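Local coordinates for protein O-methyltransferase (Burkholderia thailandensis, PDB 3MCZ) that probably transfers a methyl group from S-adenosylmethionine to an oxygen of an unidentified substrate, working as a dimer, at residues K48-T53 with G84-E89; E61-F66 with G71-L76; G129-S134 with L138-E143; I184-G189 with A274-P279; E268-A273 with L283-M288. One frame throughout, in Å; residues are numbered along the deposited sequence. Where two conformers were deposited one is given.

Contact 1 (K48-T53 with G84-E89); sequences KLFDLT and GLLTKE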
# COMPACT_ATOMS: atom_id res chain seq x y z
N LYS A 48 18.48 3.17 -5.58
CA LYS A 48 19.53 3.60 -4.63
C LYS A 48 19.68 5.14 -4.57
O LYS A 48 20.80 5.67 -4.56
CB LYS A 48 20.89 2.94 -4.95
CG LYS A 48 20.84 1.41 -5.00
CD LYS A 48 22.17 0.80 -5.47
CE LYS A 48 22.10 -0.73 -5.41
NZ LYS A 48 21.18 -1.29 -6.46
N LEU A 49 18.56 5.84 -4.53
CA LEU A 49 18.58 7.30 -4.49
C LEU A 49 19.26 7.81 -3.23
O LEU A 49 19.98 8.81 -3.25
CB LEU A 49 17.13 7.82 -4.55
CG LEU A 49 16.93 9.33 -4.47
CD1 LEU A 49 17.57 10.05 -5.66
CD2 LEU A 49 15.43 9.66 -4.39
N PHE A 50 19.06 7.10 -2.13
CA PHE A 50 19.55 7.57 -0.82
C PHE A 50 21.07 7.46 -0.63
O PHE A 50 21.64 8.07 0.29
CB PHE A 50 18.82 6.86 0.31
CG PHE A 50 17.34 7.06 0.27
CD1 PHE A 50 16.79 8.32 0.37
CD2 PHE A 50 16.47 5.96 0.12
CE1 PHE A 50 15.40 8.48 0.35
CE2 PHE A 50 15.10 6.12 0.09
CZ PHE A 50 14.56 7.39 0.21
N ASP A 51 21.71 6.70 -1.50
CA ASP A 51 23.16 6.64 -1.54
C ASP A 51 23.70 7.96 -2.08
O ASP A 51 24.74 8.43 -1.63
CB ASP A 51 23.65 5.47 -2.40
CG ASP A 51 23.61 4.14 -1.67
OD1 ASP A 51 22.79 3.96 -0.74
OD2 ASP A 51 24.43 3.25 -2.00
N LEU A 52 23.00 8.56 -3.05
CA LEU A 52 23.41 9.87 -3.60
C LEU A 52 23.23 10.99 -2.57
O LEU A 52 24.09 11.87 -2.46
CB LEU A 52 22.63 10.21 -4.87
CG LEU A 52 23.14 11.44 -5.65
CD1 LEU A 52 24.52 11.19 -6.30
CD2 LEU A 52 22.11 11.86 -6.71
N THR A 53 22.13 10.93 -1.82
CA THR A 53 21.79 11.97 -0.87
C THR A 53 22.41 11.76 0.53
O THR A 53 21.99 12.39 1.49
CB THR A 53 20.22 12.12 -0.77
OG1 THR A 53 19.61 10.84 -0.53
CG2 THR A 53 19.65 12.68 -2.06
N GLY A 84 9.71 12.32 5.71
CA GLY A 84 10.72 12.23 6.78
C GLY A 84 11.96 11.46 6.35
O GLY A 84 12.78 11.04 7.19
N LEU A 85 12.11 11.26 5.05
CA LEU A 85 13.25 10.52 4.51
C LEU A 85 14.40 11.42 4.10
O LEU A 85 15.54 10.95 4.02
CB LEU A 85 12.81 9.63 3.35
CG LEU A 85 11.78 8.57 3.75
CD1 LEU A 85 11.35 7.67 2.56
CD2 LEU A 85 12.28 7.74 4.93
N LEU A 86 14.10 12.70 3.85
CA LEU A 86 15.09 13.69 3.51
C LEU A 86 14.84 14.97 4.28
O LEU A 86 13.74 15.20 4.77
CB LEU A 86 15.05 14.01 2.02
CG LEU A 86 15.37 12.89 1.04
CD1 LEU A 86 15.10 13.34 -0.38
CD2 LEU A 86 16.81 12.44 1.21
N THR A 87 15.90 15.77 4.41
CA THR A 87 15.83 17.09 5.01
C THR A 87 16.20 18.06 3.91
O THR A 87 17.27 17.92 3.29
CB THR A 87 16.83 17.23 6.21
OG1 THR A 87 16.36 16.46 7.32
CG2 THR A 87 16.99 18.66 6.67
N LYS A 88 15.33 19.04 3.67
CA LYS A 88 15.64 20.11 2.71
C LYS A 88 16.31 21.27 3.44
O LYS A 88 15.70 21.86 4.33
CB LYS A 88 14.35 20.60 2.02
CG LYS A 88 14.61 21.47 0.79
CD LYS A 88 13.32 22.09 0.28
CE LYS A 88 13.57 23.00 -0.90
NZ LYS A 88 12.27 23.58 -1.36
N GLU A 89 17.56 21.56 3.08
CA GLU A 89 18.30 22.71 3.64
C GLU A 89 18.65 23.67 2.51
O GLU A 89 19.48 23.35 1.68
CB GLU A 89 19.60 22.25 4.30

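Contact 2 (E61-F66 with G71-L76); sequences EVAASF and GKAAIL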
# COMPACT_ATOMS: atom_id res chain seq x y z
N GLU A 61 21.25 18.40 -9.40
CA GLU A 61 22.31 17.41 -9.22
C GLU A 61 21.76 15.99 -9.22
O GLU A 61 22.31 15.10 -9.87
CB GLU A 61 23.09 17.68 -7.93
CG GLU A 61 23.94 18.94 -8.03
CD GLU A 61 24.48 19.43 -6.69
OE1 GLU A 61 23.85 19.21 -5.64
OE2 GLU A 61 25.55 20.07 -6.71
N VAL A 62 20.66 15.76 -8.50
CA VAL A 62 20.00 14.46 -8.53
C VAL A 62 19.60 14.09 -9.96
O VAL A 62 19.83 12.96 -10.40
CB VAL A 62 18.75 14.43 -7.60
CG1 VAL A 62 17.92 13.21 -7.83
CG2 VAL A 62 19.18 14.52 -6.14
N ALA A 63 19.02 15.05 -10.68
CA ALA A 63 18.51 14.84 -12.04
C ALA A 63 19.64 14.53 -13.00
O ALA A 63 19.50 13.63 -13.84
CB ALA A 63 17.72 16.06 -12.54
N ALA A 64 20.74 15.25 -12.87
CA ALA A 64 21.91 15.02 -13.73
C ALA A 64 22.46 13.61 -13.50
O ALA A 64 22.79 12.92 -14.47
CB ALA A 64 22.98 16.05 -13.49
N SER A 65 22.56 13.20 -12.24
CA SER A 65 23.08 11.88 -11.87
C SER A 65 22.27 10.74 -12.43
O SER A 65 22.83 9.76 -12.90
CB SER A 65 23.13 11.70 -10.34
OG SER A 65 24.22 12.39 -9.77
N PHE A 66 20.95 10.86 -12.32
CA PHE A 66 20.02 9.79 -12.67
C PHE A 66 19.40 9.94 -14.05
O PHE A 66 18.61 9.10 -14.47
CB PHE A 66 18.90 9.72 -11.61
CG PHE A 66 19.32 9.03 -10.35
CD1 PHE A 66 19.76 9.75 -9.26
CD2 PHE A 66 19.30 7.65 -10.28
CE1 PHE A 66 20.18 9.11 -8.10
CE2 PHE A 66 19.71 6.99 -9.12
CZ PHE A 66 20.16 7.72 -8.03
N GLY A 71 12.52 19.14 -13.02
CA GLY A 71 11.27 19.49 -12.36
C GLY A 71 10.60 18.31 -11.68
O GLY A 71 10.03 18.44 -10.58
N LYS A 72 10.67 17.15 -12.32
CA LYS A 72 10.10 15.91 -11.77
C LYS A 72 10.93 15.36 -10.62
O LYS A 72 10.37 14.93 -9.60
CB LYS A 72 9.92 14.87 -12.88
CG LYS A 72 8.99 15.35 -14.01
CD LYS A 72 8.52 14.15 -14.83
CE LYS A 72 7.75 14.54 -16.07
NZ LYS A 72 7.21 13.28 -16.68
N ALA A 73 12.26 15.46 -10.71
CA ALA A 73 13.11 15.05 -9.60
C ALA A 73 12.79 15.88 -8.38
O ALA A 73 12.76 15.34 -7.27
CB ALA A 73 14.61 15.15 -9.95
N ALA A 74 12.57 17.19 -8.58
CA ALA A 74 12.16 18.09 -7.49
C ALA A 74 10.88 17.63 -6.82
O ALA A 74 10.80 17.61 -5.62
CB ALA A 74 12.02 19.55 -7.99
N ILE A 75 9.87 17.26 -7.60
CA ILE A 75 8.62 16.77 -7.04
C ILE A 75 8.86 15.51 -6.14
O ILE A 75 8.32 15.41 -5.03
CB ILE A 75 7.59 16.49 -8.18
CG1 ILE A 75 7.18 17.78 -8.89
CG2 ILE A 75 6.34 15.83 -7.61
CD1 ILE A 75 6.43 17.53 -10.22
N LEU A 76 9.68 14.58 -6.63
CA LEU A 76 9.97 13.38 -5.87
C LEU A 76 10.70 13.74 -4.58
O LEU A 76 10.37 13.22 -3.52
CB LEU A 76 10.78 12.40 -6.67
CG LEU A 76 11.20 11.12 -5.91
CD1 LEU A 76 10.05 10.25 -5.44
CD2 LEU A 76 12.17 10.34 -6.77

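Contact 3 (G129-S134 with L138-E143); sequences GEILRS and LAFQQE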
# COMPACT_ATOMS: atom_id res chain seq x y z
N GLY A 129 -7.72 -13.30 -6.93
CA GLY A 129 -8.85 -14.06 -7.49
C GLY A 129 -8.42 -15.39 -8.09
O GLY A 129 -9.14 -16.37 -8.00
N GLU A 130 -7.26 -15.42 -8.74
CA GLU A 130 -6.75 -16.66 -9.33
C GLU A 130 -6.29 -17.65 -8.26
O GLU A 130 -6.49 -18.87 -8.39
CB GLU A 130 -5.55 -16.39 -10.27
CG GLU A 130 -5.87 -15.56 -11.49
CD GLU A 130 -4.60 -15.14 -12.25
OE1 GLU A 130 -3.90 -16.05 -12.76
OE2 GLU A 130 -4.28 -13.92 -12.30
N ILE A 131 -5.62 -17.13 -7.24
CA ILE A 131 -5.08 -17.96 -6.14
C ILE A 131 -6.19 -18.62 -5.39
O ILE A 131 -6.11 -19.82 -5.08
CB ILE A 131 -4.21 -17.14 -5.12
CG1 ILE A 131 -3.10 -16.36 -5.83
CG2 ILE A 131 -3.65 -18.09 -4.00
CD1 ILE A 131 -2.38 -15.36 -4.92
N LEU A 132 -7.25 -17.85 -5.11
CA LEU A 132 -8.40 -18.37 -4.41
C LEU A 132 -9.08 -19.51 -5.16
O LEU A 132 -9.71 -20.38 -4.55
CB LEU A 132 -9.42 -17.23 -4.16
CG LEU A 132 -8.95 -16.21 -3.13
CD1 LEU A 132 -9.76 -14.90 -3.28
CD2 LEU A 132 -9.08 -16.79 -1.70
N ARG A 133 -8.94 -19.51 -6.47
CA ARG A 133 -9.62 -20.50 -7.29
C ARG A 133 -8.73 -21.68 -7.74
O ARG A 133 -9.19 -22.54 -8.51
CB ARG A 133 -10.23 -19.80 -8.49
CG ARG A 133 -11.42 -18.91 -8.11
CD ARG A 133 -11.81 -18.09 -9.29
NE ARG A 133 -13.02 -17.33 -9.08
CZ ARG A 133 -13.07 -16.07 -8.63
NH1 ARG A 133 -11.95 -15.42 -8.28
NH2 ARG A 133 -14.24 -15.48 -8.47
N SER A 134 -7.49 -21.75 -7.26
CA SER A 134 -6.58 -22.80 -7.67
C SER A 134 -6.26 -23.75 -6.54
O SER A 134 -5.82 -23.33 -5.47
CB SER A 134 -5.28 -22.22 -8.20
OG SER A 134 -4.39 -23.25 -8.57
N LEU A 138 0.44 -21.70 -8.21
CA LEU A 138 0.41 -20.88 -9.42
C LEU A 138 1.83 -20.47 -9.78
O LEU A 138 2.75 -20.53 -8.95
CB LEU A 138 -0.48 -19.66 -9.19
CG LEU A 138 -1.99 -20.01 -9.08
CD1 LEU A 138 -2.84 -18.76 -9.05
CD2 LEU A 138 -2.46 -20.88 -10.26
N ALA A 139 2.00 -20.09 -11.03
CA ALA A 139 3.35 -19.86 -11.57
C ALA A 139 4.17 -18.80 -10.82
O ALA A 139 5.39 -18.88 -10.80
CB ALA A 139 3.28 -19.58 -13.08
N PHE A 140 3.51 -17.86 -10.13
CA PHE A 140 4.19 -16.78 -9.36
C PHE A 140 4.47 -17.04 -7.85
O PHE A 140 5.20 -16.29 -7.19
CB PHE A 140 3.42 -15.46 -9.56
CG PHE A 140 1.94 -15.53 -9.19
CD1 PHE A 140 1.55 -15.42 -7.88
CD2 PHE A 140 0.97 -15.74 -10.15
CE1 PHE A 140 0.19 -15.49 -7.53
CE2 PHE A 140 -0.37 -15.81 -9.83
CZ PHE A 140 -0.77 -15.69 -8.52
N GLN A 141 3.93 -18.13 -7.30
CA GLN A 141 4.14 -18.45 -5.90
C GLN A 141 5.55 -19.04 -5.65
O GLN A 141 6.24 -19.47 -6.59
CB GLN A 141 3.03 -19.40 -5.42
CG GLN A 141 1.63 -18.74 -5.49
CD GLN A 141 0.51 -19.62 -4.97
OE1 GLN A 141 0.14 -20.63 -5.61
NE2 GLN A 141 -0.05 -19.25 -3.80
N GLN A 142 5.96 -19.06 -4.38
CA GLN A 142 7.37 -19.29 -4.02
C GLN A 142 7.94 -20.64 -4.47
O GLN A 142 9.10 -20.72 -4.92
CB GLN A 142 7.57 -19.13 -2.49
CG GLN A 142 7.45 -17.68 -2.07
CD GLN A 142 7.72 -17.44 -0.58
OE1 GLN A 142 7.67 -18.38 0.23
NE2 GLN A 142 8.02 -16.19 -0.23
N GLU A 143 7.12 -21.68 -4.36
CA GLU A 143 7.55 -23.01 -4.76
C GLU A 143 7.85 -23.08 -6.28
O GLU A 143 8.69 -23.89 -6.69
CB GLU A 143 6.58 -24.11 -4.28
CG GLU A 143 5.11 -23.96 -4.71
CD GLU A 143 4.25 -23.17 -3.73
OE1 GLU A 143 4.73 -22.11 -3.26
OE2 GLU A 143 3.10 -23.61 -3.43

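Contact 4 (I184-G189 with A274-P279); sequences IDLAGG and AGLVKP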
# COMPACT_ATOMS: atom_id res chain seq x y z
N ILE A 184 18.52 -30.64 16.17
CA ILE A 184 18.08 -30.75 14.79
C ILE A 184 17.16 -29.56 14.46
O ILE A 184 16.18 -29.32 15.17
CB ILE A 184 17.38 -32.10 14.59
CG1 ILE A 184 18.39 -33.23 14.63
CG2 ILE A 184 16.58 -32.11 13.31
CD1 ILE A 184 17.78 -34.61 14.51
N ASP A 185 17.51 -28.79 13.42
CA ASP A 185 16.73 -27.62 12.95
C ASP A 185 15.98 -28.03 11.66
O ASP A 185 16.58 -28.13 10.57
CB ASP A 185 17.69 -26.44 12.68
CG ASP A 185 16.99 -25.08 12.57
OD1 ASP A 185 15.76 -24.95 12.89
OD2 ASP A 185 17.69 -24.10 12.18
N LEU A 186 14.69 -28.27 11.79
CA LEU A 186 13.88 -28.78 10.70
C LEU A 186 13.40 -27.60 9.83
O LEU A 186 12.84 -26.64 10.33
CB LEU A 186 12.70 -29.59 11.24
CG LEU A 186 13.00 -30.89 12.03
CD1 LEU A 186 11.70 -31.39 12.71
CD2 LEU A 186 13.67 -31.99 11.19
N ALA A 187 13.65 -27.67 8.53
CA ALA A 187 13.26 -26.56 7.67
C ALA A 187 14.07 -25.34 8.09
O ALA A 187 13.58 -24.20 8.04
CB ALA A 187 11.75 -26.27 7.78
N GLY A 188 15.31 -25.58 8.52
CA GLY A 188 16.11 -24.56 9.19
C GLY A 188 16.48 -23.40 8.29
O GLY A 188 16.74 -22.29 8.78
N GLY A 189 16.53 -23.67 6.98
CA GLY A 189 16.67 -22.62 5.96
C GLY A 189 17.94 -21.83 6.08
O GLY A 189 19.04 -22.40 5.96
N ALA A 274 8.34 -34.63 16.75
CA ALA A 274 8.26 -35.06 18.13
C ALA A 274 8.98 -36.42 18.26
O ALA A 274 9.67 -36.64 19.23
CB ALA A 274 6.82 -35.17 18.56
N GLY A 275 8.81 -37.30 17.28
CA GLY A 275 9.47 -38.61 17.31
C GLY A 275 11.00 -38.52 17.36
O GLY A 275 11.68 -39.43 17.83
N LEU A 276 11.56 -37.40 16.88
CA LEU A 276 13.02 -37.21 16.93
C LEU A 276 13.55 -36.83 18.32
O LEU A 276 14.76 -36.92 18.56
CB LEU A 276 13.47 -36.16 15.93
CG LEU A 276 13.32 -36.36 14.42
CD1 LEU A 276 13.66 -35.07 13.77
CD2 LEU A 276 14.27 -37.45 14.00
N VAL A 277 12.67 -36.39 19.21
CA VAL A 277 13.05 -35.85 20.51
C VAL A 277 13.44 -36.97 21.51
O VAL A 277 12.62 -37.81 21.86
CB VAL A 277 11.92 -35.01 21.14
CG1 VAL A 277 12.36 -34.49 22.55
CG2 VAL A 277 11.50 -33.82 20.21
N LYS A 278 14.68 -36.93 21.98
CA LYS A 278 15.18 -37.94 22.93
C LYS A 278 14.50 -37.74 24.26
O LYS A 278 13.97 -36.65 24.54
CB LYS A 278 16.70 -37.84 23.10
CG LYS A 278 17.50 -38.17 21.80
CD LYS A 278 18.96 -37.89 22.01
CE LYS A 278 19.84 -38.27 20.83
NZ LYS A 278 21.33 -38.30 21.21
N PRO A 279 14.49 -38.78 25.09
CA PRO A 279 13.98 -38.59 26.44
C PRO A 279 14.67 -37.47 27.17
O PRO A 279 15.87 -37.32 27.08
CB PRO A 279 14.30 -39.93 27.13
CG PRO A 279 14.36 -40.89 26.06
CD PRO A 279 14.85 -40.18 24.83

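Contact 5 (E268-A273 with L283-M288); sequences EVIGHA and LLILTM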
# COMPACT_ATOMS: atom_id res chain seq x y z
N GLU A 268 1.18 -34.13 10.62
CA GLU A 268 2.18 -35.14 10.34
C GLU A 268 3.61 -34.69 10.63
O GLU A 268 4.40 -35.48 11.15
CB GLU A 268 2.08 -35.61 8.89
CG GLU A 268 0.81 -36.43 8.69
CD GLU A 268 0.45 -36.65 7.24
OE1 GLU A 268 0.92 -35.90 6.35
OE2 GLU A 268 -0.37 -37.57 7.01
N VAL A 269 3.92 -33.44 10.30
CA VAL A 269 5.26 -32.87 10.52
C VAL A 269 5.55 -32.77 12.01
O VAL A 269 6.64 -33.06 12.44
CB VAL A 269 5.39 -31.51 9.89
CG1 VAL A 269 6.70 -30.78 10.36
CG2 VAL A 269 5.39 -31.66 8.35
N ILE A 270 4.56 -32.32 12.77
CA ILE A 270 4.71 -32.19 14.22
C ILE A 270 4.95 -33.56 14.83
O ILE A 270 5.84 -33.72 15.65
CB ILE A 270 3.48 -31.51 14.85
CG1 ILE A 270 3.41 -30.05 14.42
CG2 ILE A 270 3.55 -31.60 16.38
CD1 ILE A 270 2.06 -29.41 14.69
N GLY A 271 4.17 -34.56 14.42
CA GLY A 271 4.41 -35.91 14.89
C GLY A 271 5.79 -36.49 14.60
O GLY A 271 6.41 -37.11 15.47
N HIS A 272 6.26 -36.30 13.38
CA HIS A 272 7.57 -36.77 12.99
C HIS A 272 8.64 -36.06 13.82
O HIS A 272 9.61 -36.68 14.28
CB HIS A 272 7.82 -36.48 11.53
CG HIS A 272 6.94 -37.25 10.59
ND1 HIS A 272 6.61 -36.79 9.34
CD2 HIS A 272 6.31 -38.43 10.73
CE1 HIS A 272 5.81 -37.66 8.74
NE2 HIS A 272 5.60 -38.66 9.58
N ALA A 273 8.47 -34.75 13.97
CA ALA A 273 9.41 -33.93 14.73
C ALA A 273 9.50 -34.40 16.16
O ALA A 273 10.60 -34.55 16.71
CB ALA A 273 8.99 -32.45 14.71
N LEU A 283 10.94 -30.33 21.96
CA LEU A 283 10.55 -29.86 20.65
C LEU A 283 10.18 -28.38 20.77
O LEU A 283 9.34 -28.00 21.63
CB LEU A 283 9.32 -30.66 20.17
CG LEU A 283 8.71 -30.18 18.84
CD1 LEU A 283 9.73 -30.20 17.68
CD2 LEU A 283 7.45 -30.97 18.45
N LEU A 284 10.79 -27.53 19.93
CA LEU A 284 10.50 -26.10 19.95
C LEU A 284 9.75 -25.75 18.68
O LEU A 284 10.19 -26.10 17.59
CB LEU A 284 11.77 -25.26 20.01
CG LEU A 284 12.74 -25.54 21.15
CD1 LEU A 284 13.93 -24.56 21.11
CD2 LEU A 284 12.06 -25.54 22.54
N ILE A 285 8.62 -25.08 18.84
CA ILE A 285 7.89 -24.56 17.69
C ILE A 285 7.62 -23.08 17.89
O ILE A 285 6.94 -22.68 18.81
CB ILE A 285 6.55 -25.27 17.48
CG1 ILE A 285 6.73 -26.80 17.34
CG2 ILE A 285 5.83 -24.64 16.23
CD1 ILE A 285 5.42 -27.62 17.30
N LEU A 286 8.17 -22.27 16.99
CA LEU A 286 7.93 -20.85 17.00
C LEU A 286 6.87 -20.57 15.94
O LEU A 286 7.01 -20.98 14.79
CB LEU A 286 9.22 -20.15 16.63
CG LEU A 286 9.20 -18.64 16.70
CD1 LEU A 286 8.94 -18.16 18.14
CD2 LEU A 286 10.56 -18.14 16.18
N THR A 287 5.81 -19.88 16.34
CA THR A 287 4.70 -19.67 15.46
C THR A 287 4.02 -18.33 15.79
O THR A 287 3.95 -17.92 16.97
CB THR A 287 3.73 -20.87 15.53
OG1 THR A 287 2.72 -20.70 14.54
CG2 THR A 287 3.05 -21.00 16.93
N MSE A 288 3.53 -17.63 14.78
CA MSE A 288 2.82 -16.38 15.06
C MSE A 288 1.57 -16.70 15.87
O MSE A 288 0.78 -17.58 15.53
CB MSE A 288 2.40 -15.64 13.80
CG MSE A 288 1.71 -14.30 14.17
SE MSE A 288 1.57 -13.14 12.62
CE MSE A 288 3.50 -13.09 12.46

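Contact 1 (K48-T53 with G84-E89)
The hydroxyl OG1 of Thr53, hydrogen-bonded to Asn95 OD1, also lies against a methyl of the facing strand: Leu86 CD2 is 3.7 Å from Thr53 OG1. With chi1 at 51°, that oxygen is tucked between the backbone N and the carbonyl carbon, which turns it inward, toward both Asn95 and the leucine. The two side chains meet at about a right angle. Asn95 also binds Phe50 O through its ND2, and it is joined to Thr53 by a backbone hydrogen bond, so one residue of the neighbouring strand 92-95 holds the chain at and just past the short helix 49-52 through side chain and backbone.

This architecture is consistent with a winged helix, in which the antiparallel strands 86-89 and 92-95 form the hairpin that follows helix 70-82. Gly84 closes that helix in a Schellman motif, with a positive phi of 90° that suits glycine, and the chain then runs through Leu85 into the first strand.

Phe50 meets both leucines. Leu86 CD2 approaches the rim of its ring near the ring plane, 4.2 Å from Phe50 CD1. Leu85 comes to the far end, its CD1 lying 4.0 Å from Phe50 CZ while its CB is 4.1 Å from Phe50 CE1; this approach is oblique. Farther round, Leu103 of helix 97-103 touches both Phe50 and Leu85, Leu80 of helix 70-82 touches Leu85 and Leu86, and Leu22 of the second subunit packs on Leu85.

Contact 2 (E61-F66 with G71-L76)
Chi1 of Val62, at 169°, holds CG1 opposite the backbone N and directs that methyl across the gap to Ala73, where Val62 CG1 stands 4.4 Å from Ala73 CB. Alanines need no rotamer: the backbone alone sets the direction of their methyls, and those of Ala63 and Ala73 face one another at 4.1 Å between the two CB atoms. Ala73 therefore receives two neighbours from consecutive residues of one helix. The backbones come near each other as a result, with Ala63 CA and Ala73 CA only 5.9 Å apart.

Helices 59-66 and 70-82 follow each other across a short connection, consistent with the helix-turn-helix class of this dimerisation domain. Leu49 packs on Val62 from the neighbouring helix 49-52, and Met68 of the connection touches Ala73. Lys72, beside Ala73 in sequence, serves the dimer instead: its NZ is hydrogen-bonded to Ser134 O, Ile131 O and Asn312 OD1, all of the second subunit.

Between 61-66 and 71-76 the chemistry is wholly aliphatic and uses only short side chains. Their pairing thus rests on closeness and burial, without directional bonds, and the small methyls are what let the two backbones approach so far.

Contact 3 (G129-S134 with L138-E143)
Apolar packing does most of the work here, with Ile131 and Leu138 as the principal partners. Leu138 spreads its two methyls along helix 128-132 and beyond: CD1 rests 3.7 Å from Ile131 N and 3.8 Å from Glu130 CB, while CD2 reaches past the helix end, 3.5 Å from Ser134 OG. Ile131 in turn meets Phe140 at the rim of its ring, CD1 in the ring plane and CG1 near it, Ile131 CG1 being 3.6 Å from Phe140 CZ. The ring is placed there by a chi1 of 55°, which lodges it between the backbone N and the carbonyl carbon and folds it back over its own turn. One face consequently lies on Leu138 CB, offset toward the rim.

Hydrogen bonds shape each side separately. In the type I beta turn from Leu138 to Gln141, Gln141 N donates to Leu138 O. The side chain of Gln141, the N-cap of helix 142-145, adds a second bond: Leu138 N donates to Gln141 OE1 at 2.8 Å, on a lone pair in the carbonyl plane. Gln141 NE2 binds Val309 O and also lies 3.8 Å from Ile131 CG2. Ser134 OG is hydrogen-bonded to Lys136 O.

Among the charges, exposed Glu130 forms a salt bridge with Arg127; Arg133 is turned to the dimer interface, pairing with Asp47 of the second subunit.

In the Gln141 amide OE1 thus closes the turn, while NE2 ties it to helix 298-310; the two segments adhere through van der Waals contact, mostly apolar.

Contact 4 (I184-G189 with A274-P279)
Leu276 meets Ile184 and Leu186 without a flat group among the three; the flat-ended residue they have in common is Trp209, on the adjacent strand 205-210, whose side chain each of them touches. Phe244 also touches Leu276. The direct contact is between methyls, all through CD1 of Leu276. Chi2 of 172° extends that methyl straight away from the backbone, so it reaches the strand while the main chains stay well apart, with Ile184 CA and Leu276 CA separated by 8.5 Å.

Leu186 and Leu276 approach tip to tip, 4.0 Å from Leu186 CD2 to Leu276 CD1. Ile184 instead lies crosswise at about a right angle and offers its branch methyl, Ile184 CG2 being 4.2 Å from Leu276 CD1. These residues are two apart on strand 182-186 and so project from the same side of the sheet.

The contact sets the C-terminal part of helix 263-275 and what adjoins it against the first strand of a Rossmann-like methyltransferase sheet. At the end of that strand the chain makes a type II beta turn from Asp185 to Gly188 and continues to Gly189, a glycine-containing loop consistent with the cofactor-binding motif of S-adenosylmethionine-dependent enzymes. Gly189 N makes a weak hydrogen bond to Asp210 OD2.

A single leucine methyl shared between two strand residues gives nondirectional, buried cohesion, which leaves the polar backbone of the strand to its sheet neighbours.

Contact 5 (E268-A273 with L283-M288)
Ile270 and Ala273 of helix 263-275 rest on Leu283 and Ile285 of strand 281-288, the helix-to-strand packing of a beta-alpha-beta crossover in a Rossmann-like fold: strand 251-255 leads into this helix, which returns the chain to the parallel strand beside it. Over the short segments the helix and strand axes run at 148° to each other and come within 10.1 Å.

The conformation of Leu283 lets it serve two helix residues. Its CG points opposite the backbone N, chi1 174°, and the branch then divides its methyls between positions one turn apart. CD1 goes to Ala273, and CD2 to Ile270, where it lies 4.2 Å from Ile270 O and 4.5 Å from Ile270 CG2.

Ile285, two residues along the same side of the strand, keeps an extended end, with chi2 at 172° carrying CD1 outward until it is 4.3 Å from Ile270 CG1. Ile270 thus meets both strand residues, using its CG2 for one and its CG1 for the other. Val326 of helix 319-328 touches both isoleucines.

The tightest approach falls at the alanine, where a side chain of one carbon lets the strand leucine come close: Ala273 CB lies 3.8 Å from Leu283 CD1.

Four of the five contacts form two touching pairs. Contacts 1 and 2 adjoin in the dimerisation region, where Leu52 CD2 meets Phe66 CE1 at 3.6 Å. Contacts 4 and 5 adjoin in the methyltransferase domain, both using helix 263-275, with Leu186 CD1 3.5 Å from Ala273 CB; segment 184-189 of contact 4 includes the glycine-containing loop that probably receives the cofactor, and the centre of contact 5 is about 8 Å from that of contact 4. The centres of contacts 1 and 4 are about 46 Å apart. Contact 3, about 30 Å from contact 4 between centres, meets contact 2 of the second subunit across the dimer interface, although within one chain these contacts lie about 39 Å apart between centres.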